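PDB 3NQI: putative lipoprotein from Bacteroides fragilis, which is of unknown function but, as a putative lipoprotein, is probably tethered to the bacterial cell envelope and may bind lipids. Local coordinates for residues I124-L129 with I215-Q220. Numbering follows the deposited sequence.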
loop_
_atom_site.group_PDB
_atom_site.type_symbol
_atom_site.label_atom_id
_atom_site.label_comp_id
_atom_site.label_asym_id
_atom_site.label_seq_id
_atom_site.Cartn_x
_atom_site.Cartn_y
_atom_site.Cartn_z
ATOM N N ILE A 124 3.553 -6.542 0.465
ATOM C CA ILE A 124 3.820 -5.766 -0.725
ATOM C C ILE A 124 3.231 -4.344 -0.550
ATOM O O ILE A 124 2.379 -4.116 0.314
ATOM C CB ILE A 124 3.265 -6.417 -2.001
ATOM C CG1 ILE A 124 1.767 -6.582 -1.869
ATOM C CG2 ILE A 124 4.001 -7.798 -2.308
ATOM C CD1 ILE A 124 1.049 -7.004 -3.195
ATOM N N VAL A 125 3.772 -3.426 -1.361
ATOM C CA VAL A 125 3.471 -2.020 -1.236
ATOM C C VAL A 125 3.011 -1.416 -2.559
ATOM O O VAL A 125 3.666 -1.605 -3.580
ATOM C CB VAL A 125 4.634 -1.225 -0.658
ATOM C CG1 VAL A 125 4.212 0.302 -0.512
ATOM C CG2 VAL A 125 5.006 -1.792 0.731
ATOM N N LEU A 126 1.860 -0.732 -2.514
ATOM C CA LEU A 126 1.369 0.050 -3.672
ATOM C C LEU A 126 1.595 1.541 -3.487
ATOM O O LEU A 126 1.096 2.122 -2.566
ATOM C CB LEU A 126 -0.109 -0.244 -3.945
ATOM C CG LEU A 126 -0.512 -1.516 -4.700
ATOM C CD1 LEU A 126 0.168 -2.702 -4.204
ATOM C CD2 LEU A 126 -2.121 -1.627 -4.660
ATOM N N PRO A 127 2.401 2.185 -4.372
ATOM C CA PRO A 127 2.329 3.648 -4.418
ATOM C C PRO A 127 1.047 4.064 -5.113
ATOM O O PRO A 127 0.804 3.545 -6.205
ATOM C CB PRO A 127 3.535 4.031 -5.266
ATOM C CG PRO A 127 4.197 2.762 -5.647
ATOM C CD PRO A 127 3.244 1.661 -5.467
ATOM N N VAL A 128 0.145 4.849 -4.488
ATOM C CA VAL A 128 -1.037 5.282 -5.165
ATOM C C VAL A 128 -0.989 6.818 -5.455
ATOM O O VAL A 128 -0.692 7.617 -4.560
ATOM C CB VAL A 128 -2.348 4.891 -4.398
ATOM C CG1 VAL A 128 -3.496 5.077 -5.359
ATOM C CG2 VAL A 128 -2.266 3.457 -3.944
ATOM N N LEU A 129 -1.191 7.193 -6.721
ATOM C CA LEU A 129 -1.408 8.603 -7.167
ATOM C C LEU A 129 -2.915 8.718 -7.473
ATOM O O LEU A 129 -3.477 7.996 -8.307
ATOM C CB LEU A 129 -0.513 8.966 -8.344
ATOM C CG LEU A 129 -0.161 10.417 -8.733
ATOM C CD1 LEU A 129 0.524 11.165 -7.607
ATOM C CD2 LEU A 129 0.736 10.391 -9.960
ATOM N N ILE A 215 3.494 -11.705 -8.697
ATOM C CA ILE A 215 2.208 -11.177 -8.256
ATOM C C ILE A 215 1.835 -10.075 -9.244
ATOM O O ILE A 215 2.683 -9.252 -9.655
ATOM C CB ILE A 215 2.259 -10.601 -6.834
ATOM C CG1 ILE A 215 2.757 -11.682 -5.840
ATOM C CG2 ILE A 215 0.867 -9.978 -6.466
ATOM C CD1 ILE A 215 3.109 -11.187 -4.389
ATOM N N THR A 216 0.596 -10.095 -9.716
ATOM C CA THR A 216 0.179 -9.048 -10.625
ATOM C C THR A 216 -0.915 -8.248 -9.944
ATOM O O THR A 216 -1.767 -8.782 -9.205
ATOM C CB THR A 216 -0.286 -9.568 -12.029
ATOM O OG1 THR A 216 -1.400 -10.441 -11.852
ATOM C CG2 THR A 216 0.852 -10.261 -12.756
ATOM N N ILE A 217 -0.866 -6.951 -10.174
ATOM C CA ILE A 217 -1.841 -6.026 -9.558
ATOM C C ILE A 217 -2.624 -5.391 -10.709
ATOM O O ILE A 217 -2.071 -4.738 -11.573
ATOM C CB ILE A 217 -1.149 -4.923 -8.752
ATOM C CG1 ILE A 217 -0.169 -5.505 -7.684
ATOM C CG2 ILE A 217 -2.189 -3.949 -8.129
ATOM C CD1 ILE A 217 -0.762 -6.283 -6.585
ATOM N N VAL A 218 -3.926 -5.576 -10.696
ATOM C CA VAL A 218 -4.790 -5.123 -11.760
ATOM C C VAL A 218 -5.533 -3.842 -11.275
ATOM O O VAL A 218 -6.354 -3.927 -10.336
ATOM C CB VAL A 218 -5.841 -6.197 -12.153
ATOM C CG1 VAL A 218 -6.645 -5.688 -13.400
ATOM C CG2 VAL A 218 -5.188 -7.568 -12.510
ATOM N N ALA A 219 -5.273 -2.692 -11.896
ATOM C CA ALA A 219 -5.926 -1.412 -11.496
ATOM C C ALA A 219 -6.748 -0.763 -12.628
ATOM O O ALA A 219 -6.369 -0.868 -13.803
ATOM C CB ALA A 219 -4.857 -0.421 -11.010
ATOM N N GLN A 220 -7.861 -0.110 -12.273
ATOM C CA GLN A 220 -8.576 0.822 -13.177
ATOM C C GLN A 220 -8.039 2.225 -12.946
ATOM O O GLN A 220 -8.096 2.776 -11.814
ATOM C CB GLN A 220 -10.097 0.769 -12.989
ATOM C CG GLN A 220 -10.670 -0.544 -13.359
ATOM C CD GLN A 220 -12.177 -0.572 -13.281
ATOM O OE1 GLN A 220 -12.888 -0.382 -14.291
ATOM N NE2 GLN A 220 -12.677 -0.846 -12.090
#
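Ile124 and Ile217 meet end to end across the interior of the domain, the CD1 methyl of Ile124 lying 3.9 Å from CD1 of Ile217. Traced outward from its CB, Ile124 divides into two branches that serve different partners. The short branch, CG2, lies 4.1 Å from CD1 of Ile215. The longer branch runs through CG1, which sits between the backbone N and the carbonyl carbon (chi1 59°), and continues in an extended line to CD1, the atom that reaches Ile217. Ile217 is likewise shared: its CD1 faces Ile124, while its CG2 approaches CD2 of Leu126 at 4.2 Å, the two side chains crossing at a slant. In Ile217 the second torsion (chi2 -66°) folds CD1 round to the CG2 side, so the two methyls lie close together.

The two strand segments run in the same general direction, 29° apart, with axes 10.5 Å apart at closest approach, too far for backbone pairing. They therefore face each other across a hydrophobic core, while Ile124, Leu126 and Val128 form backbone hydrogen bonds with strand 186-195 and Val125 with Phe117. Leu152 and Ile240 touch both Ile124 and Ile217 and extend the core around them. With four buried aliphatic residues meeting through methyl groups and no polar group between them, the contact rests on hydrophobic burial and shape, with no directional bond fixing the relative position of the two strands.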